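Local structure of outer surface protein (Bacillus cereus ATCC 14579, 1X7F) at residues K42-I47 / K77-H82; L181-F186 / C221-H226; I299-V304 / I348-P353; Y316-R321 / V331-N336. The protein is uncharacterised but is probably a MupG-type 6-phospho-N-acetylmuramidase, a glycosidase that cleaves sugars containing N-acetylmuramic acid 6-phosphate. One frame throughout, in Å; residues are numbered along the deposited sequence.

Followed from the N terminus, the chain makes contacts 1 and 2 in the larger N-terminal domain, a parallel sheet with helices, and contacts 3 and 4 in the C-terminal domain built on a mixed sheet. Contact 1 closes the loop through strand 55-62 and sets helix 40-51 against helix 74-85. Contact 2, its centre about 30 Å away, follows in series; it closes a loop holding strand 201-204 and joins the start of helix 183-195 to the loop before helix 231-240. Contact 3 ties the start of edge strand 303-306 to the turn after strand 345-348. Within its span, contact 4 closes a short loop, tying 316-321 to the end of strand 330-334; the two touch through Ile348 and Val332.

Contact 1: K42-I47 / K77-H82; sequences KDMAYI and KEIINH
Met44 and His82 form the middle of this helix pair. The Met44 CB lies over one face of the imidazole, 4.0 Å from the centroid of the His82 ring, a CH-pi contact, while its SD meets the same ring obliquely. With CG turned anti to the backbone N (chi1 -170°), His82 reaches across to the neighbouring helix. Ile47 CG2 also comes obliquely to this ring, 3.6 Å from His82 ND1. A long, flexible methionine suits this place because its bent end can also reach the preceding turn: Met44 SD packs 3.7 Å from Glu78 CG, and the methyl CE lies beside the carboxylate.

The apolar contact lies on the side of the sheet. Ile47 CD1 meets Ile79 CG2 at 3.8 Å, the two branched chains crossing at about a right angle. Asp43 only brushes Ile79 CD1; Asp43 OD1 is hydrogen-bonded to the Tyr253 hydroxyl.

The helix axes run nearly parallel, 12° apart, with a closest approach of 9.7 Å, as expected of successive helices in a beta/alpha fold. Ile47 and Ile79 both rest on Leu33 of strand 28-33, so helices 40-51 and 74-85 pack side by side over the parallel sheet.

Contact 2: L181-F186 / C221-H226; sequences LPYDYF and CTLEEH
Leu223 points its branched end at Phe186, crossing it at about a right angle. Phe186 CG, anti to the backbone N (chi1 163°), brings the ring against Leu223: CD1 sits over its centre, 4.0 Å from the Phe186 centroid, while Leu223 CD2 lies 3.7 Å from Phe186 CB. A flat aromatic suits a two-pronged leucine here: one methyl takes the face and the other the root of the side chain. Thr222 CG2 comes obliquely to the same ring and also meets Leu181 CD1 at 3.8 Å; its hydroxyl is bonded to Asn172.

Tyr183 and Glu225 cross with ring and carboxylate planes 36° apart, Glu225 OE1 being 3.5 Å from Tyr183 CB. A water joins Leu181 O, Glu225 N and Glu225 OE1.

The backbones are joined by a single bridge: Leu181 N donates to Thr222 O (2.9 Å) in the carbonyl plane, and Glu224 N to Leu181 O (3.0 Å). Pro182 sits at the N-cap position of helix 183-195, whose first turn is thus set against the loop leading to helix 231-240, where Leu238 touches Phe186; His171, just after strand 167-170, stacks on the Phe186 ring.

Contact 3: I299-V304 / I348-P353; sequences ITEYMV and ILKEMP
One carbonyl oxygen, Tyr302 O, accepts two successive backbone N-H groups: Leu349 N at 2.8 Å and Lys350 N at 3.3 Å from Tyr302 O. Both donors stand well above the carbonyl plane on the same face, so neither lies on a lone pair. The Tyr302 ring leans over the second segment. A bend in the Lys350 chain (chi3 51°) keeps its methylenes by the ring, CD above one face toward the rim. Met352 CG packs 3.7 Å from Tyr302 CD2, and Met352 SD lies oblique to the ring, 5.1 Å from the Tyr302 centroid, a Met-aromatic contact; long, pliant chains suit a broad ring at the surface.

Just before the edge strand, Thr300 OG1 accepts from Tyr302 N in an ST turn. Met303 and Ile348 then form an antiparallel non-hydrogen-bonded pair, where strand 303-306 borders strand 345-348 in the mixed sheet. Met303 CE meets Met352 CE at 3.9 Å, while Leu349 CD2 lies 4.1 Å from Val304 CG2.

Glu301 and Lys350 cross, Glu301 CG 3.9 Å from Lys350 CD. A water accepts from Lys350 NZ at 2.8 Å and donates weakly to Glu301 OE2; the charged ends stay beyond salt-bridge distance.

Contact 4: Y316-R321 / V331-N336; sequences YDFPVR and VVIGNN
The loop 316-321 runs at about a right angle to the end of strand 330-334, coming nearest where the CA atoms of Phe318 and Asn335 are 4.7 Å apart. Here Asn336 N donates to Phe318 O at 2.8 Å. Asn336 OD1 takes the Phe318 N-H at 2.8 Å, the donor tilted 33° from the plane of the Asn336 amide carbonyl. Asn336 ND2 donates an N-H to Asp317 OD2 at 3.1 Å, on the anti side and 33° out of the carboxylate plane. Asparagine suits this place because one short amide both accepts and donates; with CG anti to the carbonyl carbon (chi1 -66°) it reaches back to the Phe318 backbone.

Phe318 turns its ring inward to Ile333, whose CD1, in the modelled conformer, packs against Phe318 CE2, the side chains crossing at about a right angle. Val283 and Glu284 of helix 282-289 also touch the Phe318 side chain, so a large apolar residue fits between sheet and helix. Val320 CG2 packs against the Asn335 side chain.

Three hydrogen bonds thus converge on Asn336. The paired bonds to the Phe318 N and O probably fix the loop's path, while the Asp317 carboxylate would tend to polarise the amide and strengthen its acceptance from Phe318 N.

Contact 1: K42-I47 / K77-H82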
loop_
_atom_site.group_PDB
_atom_site.type_symbol
_atom_site.label_atom_id
_atom_site.label_comp_id
_atom_site.label_asym_id
_atom_site.label_seq_id
_atom_site.Cartn_x
_atom_site.Cartn_y
_atom_site.Cartn_z
ATOM N N LYS A 42 18.099 -19.253 2.596
ATOM C CA LYS A 42 16.709 -18.866 2.854
ATOM C C LYS A 42 16.375 -17.456 2.374
ATOM O O LYS A 42 15.209 -17.156 2.106
ATOM C CB LYS A 42 16.358 -19.023 4.337
ATOM C CG LYS A 42 16.416 -20.468 4.848
ATOM C CD LYS A 42 15.541 -20.652 6.089
ATOM C CE LYS A 42 16.161 -20.029 7.332
ATOM N NZ LYS A 42 17.307 -20.835 7.850
ATOM N N ASP A 43 17.387 -16.593 2.281
ATOM C CA ASP A 43 17.199 -15.235 1.758
ATOM C C ASP A 43 17.019 -15.290 0.239
ATOM O O ASP A 43 16.187 -14.568 -0.326
ATOM C CB ASP A 43 18.395 -14.332 2.084
ATOM C CG ASP A 43 18.383 -13.804 3.511
ATOM O OD1 ASP A 43 17.296 -13.693 4.135
ATOM O OD2 ASP A 43 19.442 -13.453 4.080
ATOM N N MET A 44 17.824 -16.130 -0.408
ATOM C CA MET A 44 17.766 -16.309 -1.857
ATOM C C MET A 44 16.479 -17.017 -2.265
ATOM O O MET A 44 15.848 -16.632 -3.241
ATOM C CB MET A 44 19.020 -17.034 -2.384
ATOM C CG MET A 44 20.268 -16.157 -2.345
ATOM S SD MET A 44 21.715 -16.765 -3.212
ATOM C CE MET A 44 22.245 -18.132 -2.169
ATOM N N ALA A 45 16.085 -18.033 -1.501
ATOM C CA ALA A 45 14.800 -18.696 -1.697
ATOM C C ALA A 45 13.609 -17.712 -1.569
ATOM O O ALA A 45 12.641 -17.785 -2.336
ATOM C CB ALA A 45 14.659 -19.872 -0.733
ATOM N N TYR A 46 13.711 -16.780 -0.630
ATOM C CA TYR A 46 12.684 -15.751 -0.386
ATOM C C TYR A 46 12.551 -14.747 -1.529
ATOM O O TYR A 46 11.438 -14.414 -1.944
ATOM C CB TYR A 46 13.029 -15.006 0.902
ATOM C CG TYR A 46 12.004 -14.020 1.422
ATOM C CD1 TYR A 46 10.676 -14.390 1.618
ATOM C CD2 TYR A 46 12.391 -12.727 1.792
ATOM C CE1 TYR A 46 9.746 -13.490 2.130
ATOM C CE2 TYR A 46 11.474 -11.816 2.319
ATOM C CZ TYR A 46 10.147 -12.203 2.479
ATOM O OH TYR A 46 9.237 -11.317 3.019
ATOM N N ILE A 47 13.692 -14.246 -1.996
ATOM C CA ILE A 47 13.777 -13.403 -3.184
ATOM C C ILE A 47 13.099 -14.107 -4.361
ATOM O O ILE A 47 12.309 -13.493 -5.079
ATOM C CB ILE A 47 15.270 -13.082 -3.502
ATOM C CG1 ILE A 47 15.846 -12.075 -2.492
ATOM C CG2 ILE A 47 15.459 -12.594 -4.957
ATOM C CD1 ILE A 47 17.391 -12.003 -2.518
ATOM N N LYS A 77 27.027 -9.858 -1.618
ATOM C CA LYS A 77 27.226 -9.811 -3.066
ATOM C C LYS A 77 26.471 -10.923 -3.806
ATOM O O LYS A 77 25.937 -10.692 -4.910
ATOM C CB LYS A 77 28.718 -9.903 -3.391
ATOM C CG LYS A 77 29.134 -9.204 -4.663
ATOM C CD LYS A 77 30.600 -9.489 -4.952
ATOM C CE LYS A 77 31.307 -8.265 -5.510
ATOM N NZ LYS A 77 31.381 -7.169 -4.495
ATOM N N GLU A 78 26.449 -12.121 -3.205
ATOM C CA GLU A 78 25.710 -13.248 -3.770
ATOM C C GLU A 78 24.204 -12.988 -3.715
ATOM O O GLU A 78 23.512 -13.076 -4.735
ATOM C CB GLU A 78 26.058 -14.552 -3.046
ATOM C CG GLU A 78 25.312 -15.772 -3.575
ATOM C CD GLU A 78 25.948 -17.099 -3.166
ATOM O OE1 GLU A 78 26.766 -17.123 -2.219
ATOM O OE2 GLU A 78 25.619 -18.129 -3.802
ATOM N N ILE A 79 23.714 -12.663 -2.519
ATOM C CA ILE A 79 22.311 -12.337 -2.311
ATOM C C ILE A 79 21.849 -11.239 -3.274
ATOM O O ILE A 79 20.823 -11.399 -3.939
ATOM C CB ILE A 79 22.036 -11.944 -0.830
ATOM C CG1 ILE A 79 22.268 -13.138 0.102
ATOM C CG2 ILE A 79 20.613 -11.454 -0.668
ATOM C CD1 ILE A 79 22.488 -12.764 1.556
ATOM N N ILE A 80 22.618 -10.148 -3.358
ATOM C CA ILE A 80 22.274 -9.003 -4.217
ATOM C C ILE A 80 22.292 -9.370 -5.708
ATOM O O ILE A 80 21.465 -8.875 -6.488
ATOM C CB ILE A 80 23.182 -7.774 -3.921
ATOM C CG1 ILE A 80 22.821 -7.160 -2.564
ATOM C CG2 ILE A 80 23.044 -6.720 -5.011
ATOM C CD1 ILE A 80 23.832 -6.153 -2.024
ATOM N N ASN A 81 23.219 -10.244 -6.088
ATOM C CA ASN A 81 23.305 -10.732 -7.466
ATOM C C ASN A 81 22.081 -11.579 -7.822
ATOM O O ASN A 81 21.538 -11.482 -8.925
ATOM C CB ASN A 81 24.584 -11.544 -7.672
ATOM C CG ASN A 81 25.348 -11.128 -8.909
ATOM O OD1 ASN A 81 24.814 -11.116 -10.025
ATOM N ND2 ASN A 81 26.624 -10.801 -8.722
ATOM N N HIS A 82 21.662 -12.411 -6.874
ATOM C CA HIS A 82 20.462 -13.208 -7.037
ATOM C C HIS A 82 19.255 -12.277 -7.190
ATOM O O HIS A 82 18.400 -12.505 -8.045
ATOM C CB HIS A 82 20.295 -14.150 -5.850
ATOM C CG HIS A 82 19.220 -15.171 -6.039
ATOM N ND1 HIS A 82 17.986 -15.073 -5.428
ATOM C CD2 HIS A 82 19.192 -16.309 -6.774
ATOM C CE1 HIS A 82 17.245 -16.109 -5.779
ATOM N NE2 HIS A 82 17.955 -16.875 -6.591
#

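Contact 2: L181-F186 / C221-H226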
loop_
_atom_site.group_PDB
_atom_site.type_symbol
_atom_site.label_atom_id
_atom_site.label_comp_id
_atom_site.label_asym_id
_atom_site.label_seq_id
_atom_site.Cartn_x
_atom_site.Cartn_y
_atom_site.Cartn_z
ATOM N N LEU A 181 3.497 5.966 12.957
ATOM C CA LEU A 181 3.018 7.315 12.618
ATOM C C LEU A 181 1.493 7.428 12.688
ATOM O O LEU A 181 0.798 6.471 12.331
ATOM C CB LEU A 181 3.486 7.732 11.207
ATOM C CG LEU A 181 4.996 7.701 10.924
ATOM C CD1 LEU A 181 5.304 8.293 9.543
ATOM C CD2 LEU A 181 5.803 8.396 12.054
ATOM N N PRO A 182 0.979 8.579 13.142
ATOM C CA PRO A 182 -0.452 8.868 13.047
ATOM C C PRO A 182 -0.808 9.260 11.626
ATOM O O PRO A 182 0.062 9.699 10.858
ATOM C CB PRO A 182 -0.652 10.055 14.012
ATOM C CG PRO A 182 0.671 10.753 14.046
ATOM C CD PRO A 182 1.712 9.672 13.823
ATOM N N TYR A 183 -2.082 9.097 11.287
ATOM C CA TYR A 183 -2.528 9.289 9.927
ATOM C C TYR A 183 -2.256 10.687 9.349
ATOM O O TYR A 183 -1.664 10.807 8.284
ATOM C CB TYR A 183 -4.017 8.929 9.762
ATOM C CG TYR A 183 -4.422 8.978 8.312
ATOM C CD1 TYR A 183 -4.021 7.974 7.433
ATOM C CD2 TYR A 183 -5.166 10.047 7.809
ATOM C CE1 TYR A 183 -4.376 8.014 6.102
ATOM C CE2 TYR A 183 -5.531 10.100 6.466
ATOM C CZ TYR A 183 -5.130 9.087 5.625
ATOM O OH TYR A 183 -5.471 9.128 4.304
ATOM N N ASP A 184 -2.712 11.735 10.019
ATOM C CA ASP A 184 -2.556 13.080 9.450
ATOM C C ASP A 184 -1.082 13.474 9.279
ATOM O O ASP A 184 -0.730 14.115 8.291
ATOM C CB ASP A 184 -3.321 14.136 10.262
ATOM C CG ASP A 184 -4.847 14.005 10.134
ATOM O OD1 ASP A 184 -5.371 13.463 9.123
ATOM O OD2 ASP A 184 -5.612 14.447 11.018
ATOM N N TYR A 185 -0.236 13.101 10.241
ATOM C CA TYR A 185 1.198 13.373 10.148
ATOM C C TYR A 185 1.807 12.648 8.940
ATOM O O TYR A 185 2.565 13.241 8.167
ATOM C CB TYR A 185 1.922 13.002 11.463
ATOM C CG TYR A 185 3.425 13.196 11.430
ATOM C CD1 TYR A 185 3.991 14.450 11.672
ATOM C CD2 TYR A 185 4.285 12.125 11.156
ATOM C CE1 TYR A 185 5.363 14.636 11.644
ATOM C CE2 TYR A 185 5.669 12.301 11.118
ATOM C CZ TYR A 185 6.198 13.559 11.353
ATOM O OH TYR A 185 7.559 13.750 11.318
ATOM N N PHE A 186 1.463 11.367 8.796
ATOM C CA PHE A 186 1.927 10.517 7.696
ATOM C C PHE A 186 1.600 11.097 6.316
ATOM O O PHE A 186 2.408 11.010 5.383
ATOM C CB PHE A 186 1.315 9.121 7.855
ATOM C CG PHE A 186 1.360 8.276 6.605
ATOM C CD1 PHE A 186 2.474 7.484 6.325
ATOM C CD2 PHE A 186 0.294 8.270 5.715
ATOM C CE1 PHE A 186 2.522 6.710 5.185
ATOM C CE2 PHE A 186 0.336 7.485 4.560
ATOM C CZ PHE A 186 1.455 6.707 4.301
ATOM N N CYS A 221 5.783 -1.811 10.498
ATOM C CA CYS A 221 5.014 -1.005 9.552
ATOM C C CYS A 221 5.254 0.464 9.846
ATOM O O CYS A 221 5.795 0.814 10.901
ATOM C CB CYS A 221 3.517 -1.328 9.658
ATOM S SG CYS A 221 2.913 -1.222 11.356
ATOM N N THR A 222 4.863 1.315 8.902
ATOM C CA THR A 222 5.006 2.764 9.032
ATOM C C THR A 222 3.860 3.408 9.822
ATOM O O THR A 222 4.098 4.149 10.780
ATOM C CB THR A 222 5.079 3.402 7.640
ATOM O OG1 THR A 222 6.299 3.009 6.994
ATOM C CG2 THR A 222 5.177 4.928 7.760
ATOM N N LEU A 223 2.626 3.148 9.395
ATOM C CA LEU A 223 1.440 3.671 10.085
ATOM C C LEU A 223 1.152 2.801 11.291
ATOM O O LEU A 223 1.121 1.561 11.178
ATOM C CB LEU A 223 0.209 3.672 9.156
ATOM C CG LEU A 223 0.057 4.882 8.233
ATOM C CD1 LEU A 223 -0.818 4.549 7.004
ATOM C CD2 LEU A 223 -0.473 6.131 8.980
ATOM N N GLU A 224 0.913 3.431 12.435
ATOM C CA GLU A 224 0.569 2.654 13.624
ATOM C C GLU A 224 -0.699 1.834 13.405
ATOM O O GLU A 224 -0.772 0.683 13.843
ATOM C CB GLU A 224 0.443 3.545 14.880
ATOM C CG GLU A 224 0.210 2.766 16.169
ATOM C CD GLU A 224 1.261 1.686 16.397
ATOM O OE1 GLU A 224 2.436 1.910 16.034
ATOM O OE2 GLU A 224 0.929 0.611 16.961
ATOM N N GLU A 225 -1.671 2.407 12.694
ATOM C CA GLU A 225 -2.996 1.774 12.528
ATOM C C GLU A 225 -2.943 0.475 11.729
ATOM O O GLU A 225 -3.905 -0.308 11.733
ATOM C CB GLU A 225 -3.998 2.756 11.897
ATOM C CG GLU A 225 -3.610 3.211 10.483
ATOM C CD GLU A 225 -4.343 4.472 10.082
ATOM O OE1 GLU A 225 -4.042 5.558 10.646
ATOM O OE2 GLU A 225 -5.220 4.383 9.198
ATOM N N HIS A 226 -1.811 0.240 11.066
ATOM C CA HIS A 226 -1.609 -0.942 10.242
ATOM C C HIS A 226 -1.066 -2.139 11.018
ATOM O O HIS A 226 -1.074 -3.255 10.498
ATOM C CB HIS A 226 -0.653 -0.622 9.091
ATOM C CG HIS A 226 -1.275 0.163 7.979
ATOM N ND1 HIS A 226 -0.550 0.603 6.891
ATOM C CD2 HIS A 226 -2.552 0.566 7.771
ATOM C CE1 HIS A 226 -1.350 1.248 6.064
ATOM N NE2 HIS A 226 -2.572 1.238 6.573
HETATM O O HOH W 1 -1.844 5.390 12.394
#

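Contact 3: I299-V304 / I348-P353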
loop_
_atom_site.group_PDB
_atom_site.type_symbol
_atom_site.label_atom_id
_atom_site.label_comp_id
_atom_site.label_asym_id
_atom_site.label_seq_id
_atom_site.Cartn_x
_atom_site.Cartn_y
_atom_site.Cartn_z
ATOM N N ILE A 299 -21.909 14.018 -4.419
ATOM C CA ILE A 299 -21.960 13.030 -3.358
ATOM C C ILE A 299 -23.043 13.270 -2.300
ATOM O O ILE A 299 -23.572 14.368 -2.158
ATOM C CB ILE A 299 -20.570 12.931 -2.675
ATOM C CG1 ILE A 299 -20.222 14.241 -1.956
ATOM C CG2 ILE A 299 -19.472 12.502 -3.702
ATOM C CD1 ILE A 299 -18.968 14.169 -1.073
ATOM N N THR A 300 -23.355 12.207 -1.571
ATOM C CA THR A 300 -24.098 12.291 -0.329
ATOM C C THR A 300 -23.250 11.598 0.739
ATOM O O THR A 300 -22.530 10.635 0.432
ATOM C CB THR A 300 -25.468 11.610 -0.490
ATOM O OG1 THR A 300 -25.918 11.109 0.776
ATOM C CG2 THR A 300 -25.339 10.347 -1.367
ATOM N N GLU A 301 -23.327 12.072 1.986
ATOM C CA GLU A 301 -22.509 11.490 3.061
ATOM C C GLU A 301 -23.080 10.177 3.593
ATOM O O GLU A 301 -22.429 9.495 4.380
ATOM C CB GLU A 301 -22.278 12.488 4.207
ATOM C CG GLU A 301 -23.539 12.897 4.971
ATOM C CD GLU A 301 -23.280 14.021 5.964
ATOM O OE1 GLU A 301 -22.144 14.093 6.482
ATOM O OE2 GLU A 301 -24.195 14.841 6.226
ATOM N N TYR A 302 -24.278 9.810 3.137
ATOM C CA TYR A 302 -24.955 8.620 3.629
ATOM C C TYR A 302 -24.611 7.348 2.874
ATOM O O TYR A 302 -24.745 6.255 3.410
ATOM C CB TYR A 302 -26.486 8.837 3.661
ATOM C CG TYR A 302 -26.915 9.772 4.773
ATOM C CD1 TYR A 302 -26.976 11.159 4.566
ATOM C CD2 TYR A 302 -27.230 9.276 6.046
ATOM C CE1 TYR A 302 -27.352 12.032 5.596
ATOM C CE2 TYR A 302 -27.628 10.134 7.078
ATOM C CZ TYR A 302 -27.677 11.511 6.853
ATOM O OH TYR A 302 -28.055 12.366 7.869
ATOM N N MET A 303 -24.180 7.480 1.627
ATOM C CA MET A 303 -23.884 6.304 0.817
ATOM C C MET A 303 -23.105 6.638 -0.447
ATOM O O MET A 303 -23.119 7.778 -0.935
ATOM C CB MET A 303 -25.163 5.495 0.503
ATOM C CG MET A 303 -25.943 5.919 -0.750
ATOM S SD MET A 303 -27.200 7.160 -0.462
ATOM C CE MET A 303 -28.539 6.268 0.270
ATOM N N VAL A 304 -22.398 5.634 -0.950
ATOM C CA VAL A 304 -21.762 5.704 -2.256
ATOM C C VAL A 304 -22.816 5.238 -3.246
ATOM O O VAL A 304 -23.327 4.131 -3.115
ATOM C CB VAL A 304 -20.536 4.761 -2.310
ATOM C CG1 VAL A 304 -19.993 4.629 -3.749
ATOM C CG2 VAL A 304 -19.454 5.231 -1.356
ATOM N N ILE A 348 -23.461 1.655 1.898
ATOM C CA ILE A 348 -23.900 2.539 2.965
ATOM C C ILE A 348 -22.685 3.088 3.719
ATOM O O ILE A 348 -21.748 2.343 4.015
ATOM C CB ILE A 348 -24.894 1.785 3.919
ATOM C CG1 ILE A 348 -26.064 1.146 3.135
ATOM C CG2 ILE A 348 -25.421 2.713 5.014
ATOM C CD1 ILE A 348 -26.756 2.068 2.086
ATOM N N LEU A 349 -22.711 4.392 4.006
ATOM C CA LEU A 349 -21.654 5.063 4.754
ATOM C C LEU A 349 -22.084 5.430 6.167
ATOM O O LEU A 349 -21.251 5.455 7.066
ATOM C CB LEU A 349 -21.174 6.324 4.017
ATOM C CG LEU A 349 -20.574 6.105 2.628
ATOM C CD1 LEU A 349 -20.328 7.453 1.936
ATOM C CD2 LEU A 349 -19.287 5.282 2.698
ATOM N N LYS A 350 -23.381 5.711 6.346
ATOM C CA LYS A 350 -23.971 6.126 7.630
ATOM C C LYS A 350 -25.325 5.438 7.814
ATOM O O LYS A 350 -26.038 5.182 6.840
ATOM C CB LYS A 350 -24.236 7.645 7.676
ATOM C CG LYS A 350 -23.032 8.544 7.576
ATOM C CD LYS A 350 -23.420 10.043 7.699
ATOM C CE LYS A 350 -24.277 10.288 8.937
ATOM N NZ LYS A 350 -24.023 11.594 9.585
ATOM N N GLU A 351 -25.697 5.205 9.069
ATOM C CA GLU A 351 -26.934 4.505 9.392
ATOM C C GLU A 351 -28.172 5.254 8.873
ATOM O O GLU A 351 -28.250 6.480 8.984
ATOM C CB GLU A 351 -27.041 4.271 10.920
ATOM C CG GLU A 351 -28.277 3.459 11.328
ATOM C CD GLU A 351 -28.430 3.300 12.825
ATOM O OE1 GLU A 351 -27.445 2.906 13.484
ATOM O OE2 GLU A 351 -29.538 3.569 13.351
ATOM N N MET A 352 -29.126 4.507 8.319
ATOM C CA MET A 352 -30.432 5.036 7.913
ATOM C C MET A 352 -31.508 4.021 8.301
ATOM O O MET A 352 -31.217 2.823 8.373
ATOM C CB MET A 352 -30.494 5.308 6.407
ATOM C CG MET A 352 -29.547 6.408 5.910
ATOM S SD MET A 352 -29.390 6.326 4.125
ATOM C CE MET A 352 -28.160 5.044 3.915
ATOM N N PRO A 353 -32.733 4.490 8.582
ATOM C CA PRO A 353 -33.855 3.590 8.882
ATOM C C PRO A 353 -34.118 2.606 7.748
ATOM O O PRO A 353 -33.786 2.893 6.589
ATOM C CB PRO A 353 -35.040 4.559 9.043
ATOM C CG PRO A 353 -34.403 5.818 9.533
ATOM C CD PRO A 353 -33.136 5.905 8.698
HETATM O O HOH W 2 -24.890 14.266 9.202
#

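Contact 4: Y316-R321 / V331-N336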
loop_
_atom_site.group_PDB
_atom_site.type_symbol
_atom_site.label_atom_id
_atom_site.label_comp_id
_atom_site.label_asym_id
_atom_site.label_seq_id
_atom_site.Cartn_x
_atom_site.Cartn_y
_atom_site.Cartn_z
ATOM N N TYR A 316 -34.347 -5.626 -15.170
ATOM C CA TYR A 316 -34.221 -6.894 -14.457
ATOM C C TYR A 316 -35.068 -6.978 -13.182
ATOM O O TYR A 316 -35.547 -5.967 -12.664
ATOM C CB TYR A 316 -32.743 -7.204 -14.172
ATOM C CG TYR A 316 -31.958 -7.550 -15.433
ATOM C CD1 TYR A 316 -31.542 -6.545 -16.322
ATOM C CD2 TYR A 316 -31.656 -8.876 -15.750
ATOM C CE1 TYR A 316 -30.834 -6.847 -17.470
ATOM C CE2 TYR A 316 -30.943 -9.190 -16.897
ATOM C CZ TYR A 316 -30.531 -8.169 -17.755
ATOM O OH TYR A 316 -29.848 -8.465 -18.907
ATOM N N ASP A 317 -35.230 -8.199 -12.683
ATOM C CA ASP A 317 -36.153 -8.488 -11.608
ATOM C C ASP A 317 -35.427 -8.387 -10.288
ATOM O O ASP A 317 -34.471 -9.114 -10.040
ATOM C CB ASP A 317 -36.737 -9.894 -11.793
ATOM C CG ASP A 317 -38.045 -10.112 -11.027
ATOM O OD1 ASP A 317 -38.332 -11.297 -10.705
ATOM O OD2 ASP A 317 -38.849 -9.194 -10.730
ATOM N N PHE A 318 -35.880 -7.461 -9.449
ATOM C CA PHE A 318 -35.331 -7.281 -8.120
ATOM C C PHE A 318 -36.487 -7.349 -7.144
ATOM O O PHE A 318 -36.961 -6.308 -6.663
ATOM C CB PHE A 318 -34.610 -5.941 -8.021
ATOM C CG PHE A 318 -33.346 -5.891 -8.815
ATOM C CD1 PHE A 318 -33.345 -5.381 -10.113
ATOM C CD2 PHE A 318 -32.157 -6.383 -8.281
ATOM C CE1 PHE A 318 -32.172 -5.354 -10.858
ATOM C CE2 PHE A 318 -30.983 -6.369 -9.036
ATOM C CZ PHE A 318 -30.994 -5.846 -10.316
ATOM N N PRO A 319 -36.968 -8.564 -6.864
ATOM C CA PRO A 319 -38.133 -8.713 -6.004
ATOM C C PRO A 319 -37.838 -8.190 -4.607
ATOM O O PRO A 319 -36.701 -8.295 -4.115
ATOM C CB PRO A 319 -38.383 -10.230 -5.996
ATOM C CG PRO A 319 -37.684 -10.733 -7.242
ATOM C CD PRO A 319 -36.455 -9.872 -7.322
ATOM N N VAL A 320 -38.851 -7.590 -4.002
ATOM C CA VAL A 320 -38.790 -7.128 -2.623
ATOM C C VAL A 320 -38.585 -8.333 -1.689
ATOM O O VAL A 320 -39.243 -9.361 -1.849
ATOM C CB VAL A 320 -40.094 -6.344 -2.259
ATOM C CG1 VAL A 320 -40.095 -5.943 -0.815
ATOM C CG2 VAL A 320 -40.241 -5.087 -3.125
ATOM N N ARG A 321 -37.638 -8.231 -0.760
ATOM C CA ARG A 321 -37.553 -9.195 0.350
ATOM C C ARG A 321 -37.430 -8.487 1.695
ATOM O O ARG A 321 -37.908 -7.381 1.833
ATOM C CB ARG A 321 -36.474 -10.261 0.134
ATOM C CG ARG A 321 -35.261 -9.814 -0.635
ATOM C CD ARG A 321 -34.248 -10.923 -0.913
ATOM N NE ARG A 321 -32.908 -10.342 -0.874
ATOM C CZ ARG A 321 -32.197 -9.988 -1.941
ATOM N NH1 ARG A 321 -32.675 -10.196 -3.165
ATOM N NH2 ARG A 321 -30.999 -9.425 -1.776
ATOM N N VAL A 331 -23.772 -3.416 1.121
ATOM C CA VAL A 331 -24.044 -3.235 -0.296
ATOM C C VAL A 331 -25.544 -3.470 -0.469
ATOM O O VAL A 331 -26.056 -4.520 -0.085
ATOM C CB VAL A 331 -23.212 -4.194 -1.175
ATOM C CG1 VAL A 331 -23.522 -3.974 -2.644
ATOM C CG2 VAL A 331 -21.723 -4.004 -0.890
ATOM N N VAL A 332 -26.243 -2.457 -0.982
ATOM C CA VAL A 332 -27.684 -2.534 -1.176
ATOM C C VAL A 332 -27.994 -2.181 -2.627
ATOM O O VAL A 332 -27.165 -1.566 -3.319
ATOM C CB VAL A 332 -28.520 -1.653 -0.156
ATOM C CG1 VAL A 332 -28.170 -1.995 1.313
ATOM C CG2 VAL A 332 -28.366 -0.151 -0.425
ATOM N N ILE A 333 -29.174 -2.590 -3.066
ATOM C CA ILE A 333 -29.647 -2.287 -4.394
ATOM C C ILE A 333 -31.114 -1.888 -4.322
ATOM O O ILE A 333 -31.891 -2.437 -3.528
ATOM C CB ILE A 333 -29.418 -3.480 -5.359
ATOM C CG1 ILE A 333 -29.520 -3.006 -6.817
ATOM C CG2 ILE A 333 -30.379 -4.640 -5.046
ATOM C CD1 ILE A 333 -28.805 -3.873 -7.811
ATOM N N GLY A 334 -31.467 -0.905 -5.140
ATOM C CA GLY A 334 -32.850 -0.521 -5.343
ATOM C C GLY A 334 -33.590 -1.658 -6.015
ATOM O O GLY A 334 -33.149 -2.192 -7.027
ATOM N N ASN A 335 -34.715 -2.031 -5.418
ATOM C CA ASN A 335 -35.521 -3.147 -5.877
ATOM C C ASN A 335 -36.704 -2.686 -6.743
ATOM O O ASN A 335 -36.811 -1.495 -7.040
ATOM C CB ASN A 335 -35.932 -4.023 -4.678
ATOM C CG ASN A 335 -36.873 -3.319 -3.691
ATOM O OD1 ASN A 335 -36.756 -3.514 -2.482
ATOM N ND2 ASN A 335 -37.821 -2.546 -4.195
ATOM N N ASN A 336 -37.584 -3.612 -7.125
ATOM C CA ASN A 336 -38.737 -3.324 -7.998
ATOM C C ASN A 336 -39.624 -2.153 -7.566
ATOM O O ASN A 336 -40.314 -1.544 -8.392
ATOM C CB ASN A 336 -39.615 -4.570 -8.168
ATOM C CG ASN A 336 -38.909 -5.697 -8.910
ATOM O OD1 ASN A 336 -37.859 -5.504 -9.538
ATOM N ND2 ASN A 336 -39.484 -6.887 -8.835
#